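Local coordinates for prolyl-ACP dehydrogenase (Oscillatoria sp., PDB 4IRN), which oxidises a prolyl group carried on an acyl carrier protein, using FAD as cofactor, in the biosynthesis of the cyanotoxin anatoxin-a, at residues G155-H160 with I199-I204; A130-L135 with K146-L151; K191-N196 with A244-L249; F221-D226 with C254-A259. All coordinates share one frame; numbering follows the deposited sequence.

Contact 1: residues G155-H160 with I199-I204. With FAD (flavin-adenine dinucleotide), chain I.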
# COMPACT_ATOMS: atom_id res chain seq x y z
N GLY A 155 -17.57 -34.59 -24.54
CA GLY A 155 -18.42 -33.41 -24.47
C GLY A 155 -19.20 -33.32 -23.17
O GLY A 155 -20.14 -32.53 -23.05
N TRP A 156 -18.80 -34.14 -22.18
CA TRP A 156 -19.37 -34.15 -20.85
C TRP A 156 -18.72 -33.04 -20.05
O TRP A 156 -17.50 -32.85 -20.13
CB TRP A 156 -19.16 -35.51 -20.18
CG TRP A 156 -20.31 -36.47 -20.35
CD1 TRP A 156 -20.98 -36.77 -21.50
CD2 TRP A 156 -20.88 -37.31 -19.33
NE1 TRP A 156 -21.96 -37.69 -21.26
CE2 TRP A 156 -21.92 -38.05 -19.93
CE3 TRP A 156 -20.62 -37.49 -17.96
CZ2 TRP A 156 -22.70 -38.96 -19.21
CZ3 TRP A 156 -21.39 -38.39 -17.25
CH2 TRP A 156 -22.41 -39.12 -17.87
N ILE A 157 -19.54 -32.28 -19.31
CA ILE A 157 -19.07 -31.19 -18.48
C ILE A 157 -19.25 -31.58 -17.02
O ILE A 157 -20.20 -32.29 -16.67
CB ILE A 157 -19.77 -29.86 -18.87
CG1 ILE A 157 -19.30 -29.42 -20.26
CG2 ILE A 157 -19.51 -28.74 -17.87
CD1 ILE A 157 -20.38 -29.20 -21.23
N ALA A 158 -18.30 -31.18 -16.18
CA ALA A 158 -18.36 -31.51 -14.76
C ALA A 158 -18.43 -30.27 -13.86
O ALA A 158 -17.93 -29.20 -14.22
CB ALA A 158 -17.21 -32.41 -14.37
N SER A 159 -19.08 -30.43 -12.71
CA SER A 159 -19.26 -29.42 -11.68
C SER A 159 -18.74 -29.95 -10.36
O SER A 159 -18.80 -31.15 -10.10
CB SER A 159 -20.73 -29.04 -11.55
OG SER A 159 -21.12 -28.16 -12.59
N HIS A 160 -18.22 -29.04 -9.54
CA HIS A 160 -17.69 -29.32 -8.22
C HIS A 160 -18.60 -28.57 -7.25
O HIS A 160 -18.61 -27.34 -7.24
CB HIS A 160 -16.22 -28.85 -8.14
CG HIS A 160 -15.58 -28.95 -6.79
ND1 HIS A 160 -15.63 -27.88 -5.90
CD2 HIS A 160 -14.91 -29.97 -6.21
CE1 HIS A 160 -14.98 -28.28 -4.83
NE2 HIS A 160 -14.53 -29.53 -4.96
N ILE A 199 -25.21 -26.77 -17.13
CA ILE A 199 -24.75 -27.48 -18.33
C ILE A 199 -23.94 -28.75 -18.02
O ILE A 199 -23.51 -29.44 -18.95
CB ILE A 199 -23.99 -26.54 -19.30
CG1 ILE A 199 -22.76 -25.94 -18.60
CG2 ILE A 199 -24.90 -25.46 -19.84
CD1 ILE A 199 -21.73 -25.35 -19.46
N ALA A 200 -23.72 -29.07 -16.73
CA ALA A 200 -22.95 -30.24 -16.29
C ALA A 200 -23.67 -31.56 -16.50
O ALA A 200 -24.89 -31.63 -16.36
CB ALA A 200 -22.55 -30.12 -14.84
N ASP A 201 -22.90 -32.60 -16.81
CA ASP A 201 -23.37 -33.97 -17.03
C ASP A 201 -23.02 -34.84 -15.82
O ASP A 201 -23.72 -35.81 -15.55
CB ASP A 201 -22.79 -34.54 -18.32
CG ASP A 201 -23.22 -33.79 -19.56
OD1 ASP A 201 -24.41 -33.92 -19.95
OD2 ASP A 201 -22.40 -33.03 -20.12
N LEU A 202 -21.95 -34.47 -15.08
CA LEU A 202 -21.50 -35.14 -13.86
C LEU A 202 -21.22 -34.13 -12.74
O LEU A 202 -20.60 -33.09 -12.97
CB LEU A 202 -20.27 -36.03 -14.15
CG LEU A 202 -19.78 -36.97 -13.02
CD1 LEU A 202 -20.75 -38.15 -12.79
CD2 LEU A 202 -18.39 -37.49 -13.31
N PHE A 203 -21.70 -34.44 -11.53
CA PHE A 203 -21.57 -33.59 -10.36
C PHE A 203 -20.68 -34.23 -9.30
O PHE A 203 -20.94 -35.35 -8.87
CB PHE A 203 -22.95 -33.26 -9.78
CG PHE A 203 -23.79 -32.35 -10.66
CD1 PHE A 203 -24.58 -32.86 -11.67
CD2 PHE A 203 -23.80 -30.97 -10.44
CE1 PHE A 203 -25.35 -32.02 -12.48
CE2 PHE A 203 -24.57 -30.12 -11.25
CZ PHE A 203 -25.34 -30.65 -12.26
N ILE A 204 -19.61 -33.52 -8.90
CA ILE A 204 -18.70 -33.96 -7.84
C ILE A 204 -19.22 -33.29 -6.55
O ILE A 204 -19.06 -32.08 -6.37
CB ILE A 204 -17.21 -33.63 -8.15
CG1 ILE A 204 -16.75 -34.16 -9.55
CG2 ILE A 204 -16.25 -34.07 -7.03
CD1 ILE A 204 -16.87 -35.68 -9.83
PA FAD I . -17.71 -16.51 3.78
O1A FAD I . -16.99 -17.80 3.77
O2A FAD I . -19.16 -16.39 4.23
O5B FAD I . -16.96 -15.49 4.72
C5B FAD I . -17.39 -14.12 4.80
C4B FAD I . -16.17 -13.25 4.88
O4B FAD I . -15.51 -13.45 6.14
C3B FAD I . -15.14 -13.47 3.77
O3B FAD I . -14.98 -12.26 3.03
C2B FAD I . -13.85 -13.90 4.48
O2B FAD I . -12.78 -13.03 4.12
C1B FAD I . -14.13 -13.72 5.97
N9A FAD I . -13.76 -14.86 6.80
C8A FAD I . -14.47 -16.02 6.96
N7A FAD I . -13.88 -16.91 7.72
C5A FAD I . -12.70 -16.29 8.09
C6A FAD I . -11.61 -16.72 8.89
N6A FAD I . -11.54 -17.90 9.50
N1A FAD I . -10.57 -15.86 9.04
C2A FAD I . -10.63 -14.67 8.45
N3A FAD I . -11.61 -14.16 7.69
C4A FAD I . -12.61 -15.02 7.54
N1 FAD I . -17.87 -23.34 -4.52
C2 FAD I . -18.02 -24.66 -4.88
O2 FAD I . -18.08 -25.54 -4.02
N3 FAD I . -18.12 -25.02 -6.22
C4 FAD I . -18.09 -24.15 -7.28
O4 FAD I . -18.19 -24.58 -8.43
C4X FAD I . -17.94 -22.74 -6.91
N5 FAD I . -17.94 -21.84 -7.87
C5X FAD I . -17.87 -20.50 -7.50
C6 FAD I . -17.86 -19.53 -8.51
C7 FAD I . -17.77 -18.18 -8.21
C7M FAD I . -17.68 -17.18 -9.33
C8 FAD I . -17.71 -17.77 -6.86
C8M FAD I . -17.60 -16.31 -6.49
C9 FAD I . -17.73 -18.72 -5.86
C9A FAD I . -17.80 -20.09 -6.14
N10 FAD I . -17.81 -21.09 -5.13
C10 FAD I . -17.86 -22.42 -5.48
C1' FAD I . -17.85 -20.68 -3.71
C2' FAD I . -16.55 -19.97 -3.34
O2' FAD I . -15.49 -20.89 -3.13
C3' FAD I . -16.77 -19.06 -2.13
O3' FAD I . -16.62 -17.70 -2.52
C4' FAD I . -15.84 -19.35 -0.95
O4' FAD I . -16.02 -20.70 -0.50
C5' FAD I . -15.99 -18.35 0.19
O5' FAD I . -17.28 -18.48 0.81
P FAD I . -18.19 -17.17 1.04
O1P FAD I . -18.10 -16.23 -0.10
O2P FAD I . -19.47 -17.90 1.37
O3P FAD I . -17.76 -16.16 2.21

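Contact 2: residues A130-L135 with K146-L151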
# COMPACT_ATOMS: atom_id res chain seq x y z
N ALA A 130 -10.81 -29.11 -10.56
CA ALA A 130 -11.68 -29.46 -9.44
C ALA A 130 -12.52 -30.73 -9.64
O ALA A 130 -13.14 -31.21 -8.68
CB ALA A 130 -12.56 -28.29 -9.06
N CYS A 131 -12.55 -31.27 -10.88
CA CYS A 131 -13.35 -32.45 -11.19
C CYS A 131 -12.55 -33.60 -11.78
O CYS A 131 -12.58 -34.70 -11.21
CB CYS A 131 -14.53 -32.07 -12.07
SG CYS A 131 -15.53 -30.71 -11.43
N GLU A 132 -11.86 -33.38 -12.92
CA GLU A 132 -11.06 -34.42 -13.59
C GLU A 132 -9.89 -34.90 -12.73
O GLU A 132 -9.67 -36.11 -12.65
CB GLU A 132 -10.55 -33.96 -14.97
CG GLU A 132 -11.60 -33.78 -16.05
CD GLU A 132 -11.07 -33.40 -17.42
OE1 GLU A 132 -9.95 -32.86 -17.49
OE2 GLU A 132 -11.78 -33.62 -18.42
N MET A 133 -9.14 -33.95 -12.12
CA MET A 133 -7.98 -34.26 -11.27
C MET A 133 -8.29 -35.13 -10.02
O MET A 133 -7.64 -36.17 -9.89
CB MET A 133 -7.18 -33.01 -10.91
CG MET A 133 -6.34 -32.46 -12.05
SD MET A 133 -5.31 -33.64 -12.96
CE MET A 133 -4.29 -34.32 -11.67
N PRO A 134 -9.26 -34.77 -9.13
CA PRO A 134 -9.57 -35.67 -7.99
C PRO A 134 -10.04 -37.07 -8.44
O PRO A 134 -9.73 -38.05 -7.75
CB PRO A 134 -10.66 -34.93 -7.23
CG PRO A 134 -11.26 -34.00 -8.21
CD PRO A 134 -10.14 -33.59 -9.11
N LEU A 135 -10.76 -37.16 -9.58
CA LEU A 135 -11.23 -38.42 -10.18
C LEU A 135 -10.03 -39.28 -10.64
O LEU A 135 -10.02 -40.49 -10.42
CB LEU A 135 -12.20 -38.14 -11.36
CG LEU A 135 -12.69 -39.30 -12.24
CD1 LEU A 135 -13.40 -40.37 -11.44
CD2 LEU A 135 -13.62 -38.80 -13.32
N LYS A 146 -14.74 -45.22 -17.05
CA LYS A 146 -16.08 -44.77 -17.44
C LYS A 146 -16.19 -43.26 -17.60
O LYS A 146 -16.66 -42.80 -18.64
CB LYS A 146 -17.15 -45.30 -16.47
CG LYS A 146 -18.58 -44.86 -16.80
CD LYS A 146 -19.54 -45.32 -15.72
CE LYS A 146 -20.96 -44.92 -16.03
NZ LYS A 146 -21.88 -45.39 -14.96
N TYR A 147 -15.79 -42.48 -16.57
CA TYR A 147 -15.98 -41.03 -16.55
C TYR A 147 -14.91 -40.14 -17.19
O TYR A 147 -15.27 -39.13 -17.79
CB TYR A 147 -16.36 -40.54 -15.15
CG TYR A 147 -17.70 -41.07 -14.66
CD1 TYR A 147 -18.89 -40.69 -15.27
CD2 TYR A 147 -17.77 -41.92 -13.56
CE1 TYR A 147 -20.12 -41.15 -14.80
CE2 TYR A 147 -18.99 -42.38 -13.08
CZ TYR A 147 -20.17 -42.00 -13.71
OH TYR A 147 -21.38 -42.46 -13.24
N LEU A 148 -13.63 -40.49 -17.06
CA LEU A 148 -12.54 -39.68 -17.60
C LEU A 148 -12.54 -39.53 -19.10
O LEU A 148 -12.42 -38.40 -19.56
CB LEU A 148 -11.17 -40.12 -17.09
CG LEU A 148 -10.68 -39.53 -15.78
CD1 LEU A 148 -9.29 -40.08 -15.47
CD2 LEU A 148 -10.63 -38.01 -15.82
N PRO A 149 -12.73 -40.60 -19.90
CA PRO A 149 -12.77 -40.42 -21.36
C PRO A 149 -13.91 -39.49 -21.81
O PRO A 149 -13.76 -38.74 -22.77
CB PRO A 149 -12.93 -41.85 -21.88
CG PRO A 149 -12.41 -42.71 -20.81
CD PRO A 149 -12.86 -42.03 -19.56
N LEU A 150 -15.03 -39.51 -21.06
CA LEU A 150 -16.20 -38.67 -21.34
C LEU A 150 -15.94 -37.19 -21.12
O LEU A 150 -16.37 -36.38 -21.95
CB LEU A 150 -17.39 -39.11 -20.49
CG LEU A 150 -18.13 -40.36 -20.92
CD1 LEU A 150 -19.06 -40.80 -19.85
CD2 LEU A 150 -18.92 -40.12 -22.20
N LEU A 151 -15.29 -36.83 -20.01
CA LEU A 151 -14.98 -35.44 -19.68
C LEU A 151 -13.91 -34.87 -20.61
O LEU A 151 -13.98 -33.73 -21.05
CB LEU A 151 -14.49 -35.35 -18.22
CG LEU A 151 -15.45 -35.79 -17.12
CD1 LEU A 151 -14.80 -35.70 -15.76
CD2 LEU A 151 -16.73 -34.97 -17.14

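Contact 3: residues K191-N196 with A244-L249. With FAD (flavin-adenine dinucleotide), chain I.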
# COMPACT_ATOMS: atom_id res chain seq x y z
N LYS A 191 -26.46 -26.67 -1.99
CA LYS A 191 -25.15 -26.17 -2.38
C LYS A 191 -25.33 -24.90 -3.18
O LYS A 191 -25.97 -24.94 -4.25
CB LYS A 191 -24.35 -27.19 -3.22
CG LYS A 191 -24.08 -28.54 -2.57
CD LYS A 191 -22.96 -28.51 -1.56
CE LYS A 191 -22.66 -29.86 -0.97
NZ LYS A 191 -21.63 -29.74 0.10
N HIS A 192 -24.83 -23.77 -2.66
CA HIS A 192 -24.88 -22.55 -3.43
C HIS A 192 -23.57 -22.41 -4.21
O HIS A 192 -22.61 -23.11 -3.89
CB HIS A 192 -25.26 -21.33 -2.57
CG HIS A 192 -24.26 -20.83 -1.55
ND1 HIS A 192 -23.02 -21.41 -1.39
CD2 HIS A 192 -24.36 -19.79 -0.69
CE1 HIS A 192 -22.41 -20.71 -0.45
NE2 HIS A 192 -23.18 -19.72 0.01
N TYR A 193 -23.57 -21.63 -5.30
CA TYR A 193 -22.43 -21.45 -6.21
C TYR A 193 -21.89 -22.78 -6.78
O TYR A 193 -20.99 -23.39 -6.19
CB TYR A 193 -21.28 -20.60 -5.61
CG TYR A 193 -21.73 -19.37 -4.87
CD1 TYR A 193 -22.34 -18.30 -5.53
CD2 TYR A 193 -21.55 -19.25 -3.49
CE1 TYR A 193 -22.77 -17.17 -4.84
CE2 TYR A 193 -21.97 -18.12 -2.79
CZ TYR A 193 -22.57 -17.08 -3.47
OH TYR A 193 -22.99 -15.96 -2.79
N VAL A 194 -22.45 -23.25 -7.91
CA VAL A 194 -22.00 -24.49 -8.54
C VAL A 194 -21.64 -24.17 -10.00
O VAL A 194 -22.50 -24.22 -10.88
CB VAL A 194 -23.04 -25.66 -8.40
CG1 VAL A 194 -22.49 -26.96 -8.98
CG2 VAL A 194 -23.47 -25.86 -6.95
N THR A 195 -20.36 -23.83 -10.25
CA THR A 195 -19.86 -23.50 -11.60
C THR A 195 -20.17 -24.64 -12.57
O THR A 195 -19.92 -25.80 -12.24
CB THR A 195 -18.37 -23.11 -11.57
OG1 THR A 195 -18.17 -22.05 -10.64
CG2 THR A 195 -17.84 -22.69 -12.93
N ASN A 196 -20.78 -24.31 -13.73
CA ASN A 196 -21.17 -25.23 -14.81
C ASN A 196 -22.43 -26.07 -14.53
O ASN A 196 -22.84 -26.86 -15.38
CB ASN A 196 -19.99 -26.12 -15.28
CG ASN A 196 -18.76 -25.36 -15.74
OD1 ASN A 196 -18.85 -24.30 -16.38
ND2 ASN A 196 -17.58 -25.91 -15.46
N ALA A 244 -19.82 -17.60 -17.75
CA ALA A 244 -19.70 -18.84 -16.99
C ALA A 244 -20.97 -18.99 -16.16
O ALA A 244 -21.36 -18.06 -15.45
CB ALA A 244 -18.47 -18.80 -16.08
N GLU A 245 -21.64 -20.14 -16.30
CA GLU A 245 -22.91 -20.41 -15.61
C GLU A 245 -22.72 -20.90 -14.17
O GLU A 245 -22.13 -21.96 -13.94
CB GLU A 245 -23.78 -21.36 -16.45
CG GLU A 245 -24.45 -20.64 -17.61
CD GLU A 245 -25.25 -21.49 -18.58
OE1 GLU A 245 -25.55 -22.66 -18.26
OE2 GLU A 245 -25.60 -20.97 -19.66
N VAL A 246 -23.19 -20.10 -13.20
CA VAL A 246 -23.08 -20.41 -11.77
C VAL A 246 -24.46 -20.40 -11.05
O VAL A 246 -24.84 -19.41 -10.41
CB VAL A 246 -21.99 -19.57 -11.03
CG1 VAL A 246 -21.78 -20.07 -9.61
CG2 VAL A 246 -20.67 -19.59 -11.79
N PRO A 247 -25.22 -21.52 -11.13
CA PRO A 247 -26.51 -21.59 -10.42
C PRO A 247 -26.37 -22.17 -9.00
O PRO A 247 -25.27 -22.43 -8.52
CB PRO A 247 -27.31 -22.54 -11.32
CG PRO A 247 -26.28 -23.51 -11.82
CD PRO A 247 -24.96 -22.77 -11.87
N GLU A 248 -27.51 -22.39 -8.33
CA GLU A 248 -27.55 -23.06 -7.03
C GLU A 248 -27.97 -24.49 -7.30
O GLU A 248 -28.53 -24.78 -8.34
CB GLU A 248 -28.61 -22.44 -6.12
CG GLU A 248 -28.25 -21.13 -5.46
CD GLU A 248 -29.45 -20.43 -4.86
OE1 GLU A 248 -30.50 -21.07 -4.65
OE2 GLU A 248 -29.32 -19.23 -4.54
N LEU A 249 -27.75 -25.36 -6.31
CA LEU A 249 -28.12 -26.76 -6.36
C LEU A 249 -28.82 -27.19 -5.07
O LEU A 249 -28.43 -26.76 -3.97
CB LEU A 249 -26.88 -27.63 -6.63
CG LEU A 249 -27.05 -29.15 -6.71
CD1 LEU A 249 -27.88 -29.55 -7.92
CD2 LEU A 249 -25.71 -29.83 -6.76
PA FAD I . -17.71 -16.51 3.78
O1A FAD I . -16.99 -17.80 3.77
O2A FAD I . -19.16 -16.39 4.23
O5B FAD I . -16.96 -15.49 4.72
C5B FAD I . -17.39 -14.12 4.80
C4B FAD I . -16.17 -13.25 4.88
O4B FAD I . -15.51 -13.45 6.14
C3B FAD I . -15.14 -13.47 3.77
O3B FAD I . -14.98 -12.26 3.03
C2B FAD I . -13.85 -13.90 4.48
O2B FAD I . -12.78 -13.03 4.12
C1B FAD I . -14.13 -13.72 5.97
N9A FAD I . -13.76 -14.86 6.80
C8A FAD I . -14.47 -16.02 6.96
N7A FAD I . -13.88 -16.91 7.72
C5A FAD I . -12.70 -16.29 8.09
C6A FAD I . -11.61 -16.72 8.89
N6A FAD I . -11.54 -17.90 9.50
N1A FAD I . -10.57 -15.86 9.04
C2A FAD I . -10.63 -14.67 8.45
N3A FAD I . -11.61 -14.16 7.69
C4A FAD I . -12.61 -15.02 7.54
N1 FAD I . -17.87 -23.34 -4.52
C2 FAD I . -18.02 -24.66 -4.88
O2 FAD I . -18.08 -25.54 -4.02
N3 FAD I . -18.12 -25.02 -6.22
C4 FAD I . -18.09 -24.15 -7.28
O4 FAD I . -18.19 -24.58 -8.43
C4X FAD I . -17.94 -22.74 -6.91
N5 FAD I . -17.94 -21.84 -7.87
C5X FAD I . -17.87 -20.50 -7.50
C6 FAD I . -17.86 -19.53 -8.51
C7 FAD I . -17.77 -18.18 -8.21
C7M FAD I . -17.68 -17.18 -9.33
C8 FAD I . -17.71 -17.77 -6.86
C8M FAD I . -17.60 -16.31 -6.49
C9 FAD I . -17.73 -18.72 -5.86
C9A FAD I . -17.80 -20.09 -6.14
N10 FAD I . -17.81 -21.09 -5.13
C10 FAD I . -17.86 -22.42 -5.48
C1' FAD I . -17.85 -20.68 -3.71
C2' FAD I . -16.55 -19.97 -3.34
O2' FAD I . -15.49 -20.89 -3.13
C3' FAD I . -16.77 -19.06 -2.13
O3' FAD I . -16.62 -17.70 -2.52
C4' FAD I . -15.84 -19.35 -0.95
O4' FAD I . -16.02 -20.70 -0.50
C5' FAD I . -15.99 -18.35 0.19
O5' FAD I . -17.28 -18.48 0.81
P FAD I . -18.19 -17.17 1.04
O1P FAD I . -18.10 -16.23 -0.10
O2P FAD I . -19.47 -17.90 1.37
O3P FAD I . -17.76 -16.16 2.21
O HOH W 1 -20.43 -22.43 -17.19

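Contact 4: residues F221-D226 with C254-A259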
# COMPACT_ATOMS: atom_id res chain seq x y z
N PHE A 221 -19.21 -37.93 -3.68
CA PHE A 221 -20.11 -38.71 -4.54
C PHE A 221 -20.19 -38.12 -5.95
O PHE A 221 -20.16 -36.89 -6.11
CB PHE A 221 -21.51 -38.78 -3.92
CG PHE A 221 -21.54 -39.40 -2.54
CD1 PHE A 221 -21.65 -40.78 -2.39
CD2 PHE A 221 -21.44 -38.61 -1.40
CE1 PHE A 221 -21.64 -41.36 -1.12
CE2 PHE A 221 -21.42 -39.19 -0.13
CZ PHE A 221 -21.53 -40.56 0.00
N MET A 222 -20.27 -39.00 -6.96
CA MET A 222 -20.37 -38.61 -8.37
C MET A 222 -21.78 -38.89 -8.85
O MET A 222 -22.17 -40.05 -8.98
CB MET A 222 -19.34 -39.34 -9.24
CG MET A 222 -17.92 -39.07 -8.81
SD MET A 222 -16.67 -39.94 -9.76
CE MET A 222 -16.88 -41.58 -9.15
N ILE A 223 -22.56 -37.83 -9.04
CA ILE A 223 -23.95 -37.95 -9.45
C ILE A 223 -24.13 -37.42 -10.87
O ILE A 223 -23.76 -36.28 -11.15
CB ILE A 223 -24.90 -37.29 -8.40
CG1 ILE A 223 -24.67 -37.89 -6.98
CG2 ILE A 223 -26.37 -37.44 -8.80
CD1 ILE A 223 -25.11 -37.03 -5.80
N GLU A 224 -24.68 -38.26 -11.75
CA GLU A 224 -24.95 -37.88 -13.13
C GLU A 224 -26.14 -36.90 -13.20
O GLU A 224 -27.00 -36.91 -12.32
CB GLU A 224 -25.25 -39.13 -13.97
CG GLU A 224 -24.01 -39.93 -14.35
CD GLU A 224 -24.26 -41.22 -15.12
OE1 GLU A 224 -25.29 -41.34 -15.81
OE2 GLU A 224 -23.37 -42.10 -15.05
N LYS A 225 -26.17 -36.08 -14.25
CA LYS A 225 -27.22 -35.10 -14.54
C LYS A 225 -28.58 -35.84 -14.66
O LYS A 225 -28.62 -36.98 -15.11
CB LYS A 225 -26.85 -34.37 -15.84
CG LYS A 225 -27.91 -33.49 -16.47
CD LYS A 225 -27.47 -32.98 -17.87
CE LYS A 225 -27.58 -33.98 -19.00
NZ LYS A 225 -28.97 -34.41 -19.27
N ASP A 226 -29.66 -35.21 -14.29
CA ASP A 226 -31.02 -35.76 -14.36
C ASP A 226 -31.17 -37.02 -13.51
O ASP A 226 -31.73 -38.03 -13.96
CB ASP A 226 -31.47 -36.03 -15.82
CG ASP A 226 -31.78 -34.82 -16.66
OD1 ASP A 226 -32.22 -33.79 -16.09
OD2 ASP A 226 -31.60 -34.90 -17.90
N CYS A 254 -31.76 -37.64 -3.18
CA CYS A 254 -30.99 -37.99 -4.36
C CYS A 254 -30.26 -39.32 -4.10
O CYS A 254 -29.39 -39.39 -3.23
CB CYS A 254 -30.03 -36.86 -4.69
SG CYS A 254 -29.53 -36.80 -6.43
N GLU A 255 -30.67 -40.39 -4.82
CA GLU A 255 -30.07 -41.71 -4.69
C GLU A 255 -28.85 -41.89 -5.58
O GLU A 255 -28.89 -41.56 -6.77
CB GLU A 255 -31.08 -42.83 -4.97
CG GLU A 255 -32.00 -43.12 -3.80
CD GLU A 255 -32.92 -44.32 -3.96
OE1 GLU A 255 -33.08 -44.82 -5.10
OE2 GLU A 255 -33.51 -44.73 -2.94
N VAL A 256 -27.77 -42.45 -5.00
CA VAL A 256 -26.52 -42.74 -5.69
C VAL A 256 -25.92 -44.08 -5.21
O VAL A 256 -25.95 -44.38 -4.01
CB VAL A 256 -25.51 -41.54 -5.63
CG1 VAL A 256 -24.98 -41.29 -4.22
CG2 VAL A 256 -24.37 -41.72 -6.62
N SER A 257 -25.43 -44.89 -6.15
CA SER A 257 -24.82 -46.19 -5.87
C SER A 257 -23.49 -46.02 -5.12
O SER A 257 -22.80 -45.01 -5.32
CB SER A 257 -24.59 -46.94 -7.17
OG SER A 257 -23.95 -48.20 -6.96
N ALA A 258 -23.10 -47.02 -4.30
CA ALA A 258 -21.83 -47.02 -3.57
C ALA A 258 -20.64 -47.10 -4.54
O ALA A 258 -19.52 -46.76 -4.17
CB ALA A 258 -21.79 -48.17 -2.59
N ALA A 259 -20.90 -47.52 -5.79
CA ALA A 259 -19.93 -47.62 -6.88
C ALA A 259 -19.54 -46.24 -7.39
O ALA A 259 -18.44 -46.08 -7.92
CB ALA A 259 -20.52 -48.44 -8.01

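Contact 1: residues G155-H160 with I199-I204
Asp201 holds CG anti to its carbonyl carbon and beside its backbone N (chi1 -63°), a turn that brings OD2 back to the backbone N of Ile157. Both residues lie just ahead of the parallel pairs Ala158-Leu202, Ser159-Phe203 and His160-Ile204, at one edge of the mixed sheet in the beta domain of the acyl-CoA dehydrogenase fold. Asp201 CB makes a CH-pi contact 3.8 Å from the centroid of the five-membered ring of Trp156, over its face, with ring and carboxylate planes 30° apart. Asp201 OD2 accepts a hydrogen bond from Ile157 N at 3.1 Å through its anti lone pair. Ile157 O is gripped twice, by Asp201 N at 2.7 Å and by Leu202 N. Farther along, Ser159 N gives to Leu202 O (3.1 Å). Ala158, Leu202, His160 and Ile204 share the face that meets helices 118-138 and 141-153. On the other face, Ser159 CB lies 3.8 Å from Phe203 CD2, while Ala200 CB sits over the rim of the phenyl ring; Ser159 OG bonds to Thr195 O. Where this edge strand reaches the flavin, His160 O accepts a hydrogen bond from FAD N3 at 2.6 Å.

Contact 2: residues A130-L135 with K146-L151
Leu135 CD2 touches three residues of the opposing helix: Tyr147 CB at 3.7 Å, Leu148 CG at 3.9 Å and Leu151 CD1 at 4.1 Å. Its CG lies anti to the backbone N (chi1 173°), which carries this methyl across to them. Leu135 crosses Tyr147 at about a right angle but slides past Leu148 in the opposite direction. One turn earlier, Glu132, extended beyond CG, and Leu151 also slide past each other in opposite directions, with Glu132 CG 3.7 Å from Leu151 CD1, and Leu148 CD2 rests 3.8 Å from Glu132 O. No hydrogen bond joins the segments directly. His127 links them instead, through weak hydrogen bonds from its NE2 to Glu132 OE2 and Leu151 O. Farther out, Tyr147 OH is held by Glu224 and Asn260. The local axes are 10.5 Å apart at an angle of 145°, as in a helical hairpin: helices 118-138 and 141-153 of the N-terminal helical domain run roughly antiparallel, with Cys131 and Leu151 on strand 158-161, Tyr147 on strand 202-208, and Met133 and Pro134 against helix 268-282.

Contact 3: residues K191-N196 with A244-L249
Backbone hydrogen bonds tie Lys191 to Leu249 in both directions: Lys191 N gives to Leu249 O, and Leu249 N to Lys191 O, each at 2.8 Å, forming one antiparallel hydrogen-bonded pair. Beyond it the segments leave regular pairing but stay joined by Val194 N to Pro247 O (3.0 Å) and Asn196 N to Glu245 O (2.7 Å). A water adds a further link, donating to Asn196 OD1 and accepting from Glu245 N.

Apolar and ring contacts accompany these bonds. Val194 CG2 meets Leu249 CB at 3.9 Å, and Val246 CG1 lies near the plane of the Tyr193 ring, at its edge. Tyr193 in turn sets CE2 over the centre of the His192 ring, while its CB packs 3.5 Å from FAD N10.

Polar contacts to the cofactor come from Thr195, whose N bonds to FAD O4 at 2.9 Å. Thr195 OG1, anti to its own carbonyl carbon (chi1 -55°), donates to FAD N5 at 2.8 Å, with Val246 CG2 beside it. Ala377 of the second subunit packs on Tyr193, and its backbone N hydrogen-bonds to FAD.

Segment 244-249 thus backs a loop that presents two donors to O4 and N5, on the same edge of the flavin. Donation to N5 fits an oxidised flavin, and such bonds would probably make the ring a better electron acceptor, consistent with hydride transfer to N5 in acyl-CoA dehydrogenases.

Contact 4: residues F221-D226 with C254-A259
Val256 lays its two methyls across the side chains of strand 221-224: CG1 is 3.8 Å from Phe221 CD1, obliquely placed against the ring, and CG2 is 3.9 Å from Ile223 CG1. The same CG2 also approaches Met222 O at 3.6 Å. With CG1 between its backbone N and carbonyl carbon (chi1 68°) and CG2 anti to the N, Val256 turns one methyl to Phe221 and the other to Ile223. Ile223 crosses it at about a right angle and uses its other branch, CG2, to reach Cys254 SG at 4.0 Å. The side-chain contacts are apolar, and no hydrogen bond joins the segments. The strand axes pass 7.7 Å apart at 114°, so this is packing between two sheets rather than pairing within one. Strand 218-224 belongs to the mixed sheet, between strands 202-208 and 261-262, whereas strand 249-257 belongs to the antiparallel sheet; Leu187 of strand 184-191 extends the same interface, touching Phe221, Ile223 and Val256.

Contact 2 comes first along the chain, and helix 141-153 leads from it into the strand of contact 1, their centres about 9 Å apart. Contact 1 lies among the others, its centre about 11 Å from that of contact 3 and 12 Å from that of contact 4. Contacts 1 and 4 share the mixed sheet through neighbouring strands 202-208 and 218-224; contacts 1 and 3 alternate along the chain and both touch FAD. Contacts 2 and 4, centres about 15 Å apart, meet through Tyr147 and Glu224, whereas contact 3 touches neither contact 2 (about 19 Å) nor contact 4 (about 18 Å). The helical N-terminal domain thus adjoins the mixed sheet, which reaches both flavin site and second sheet.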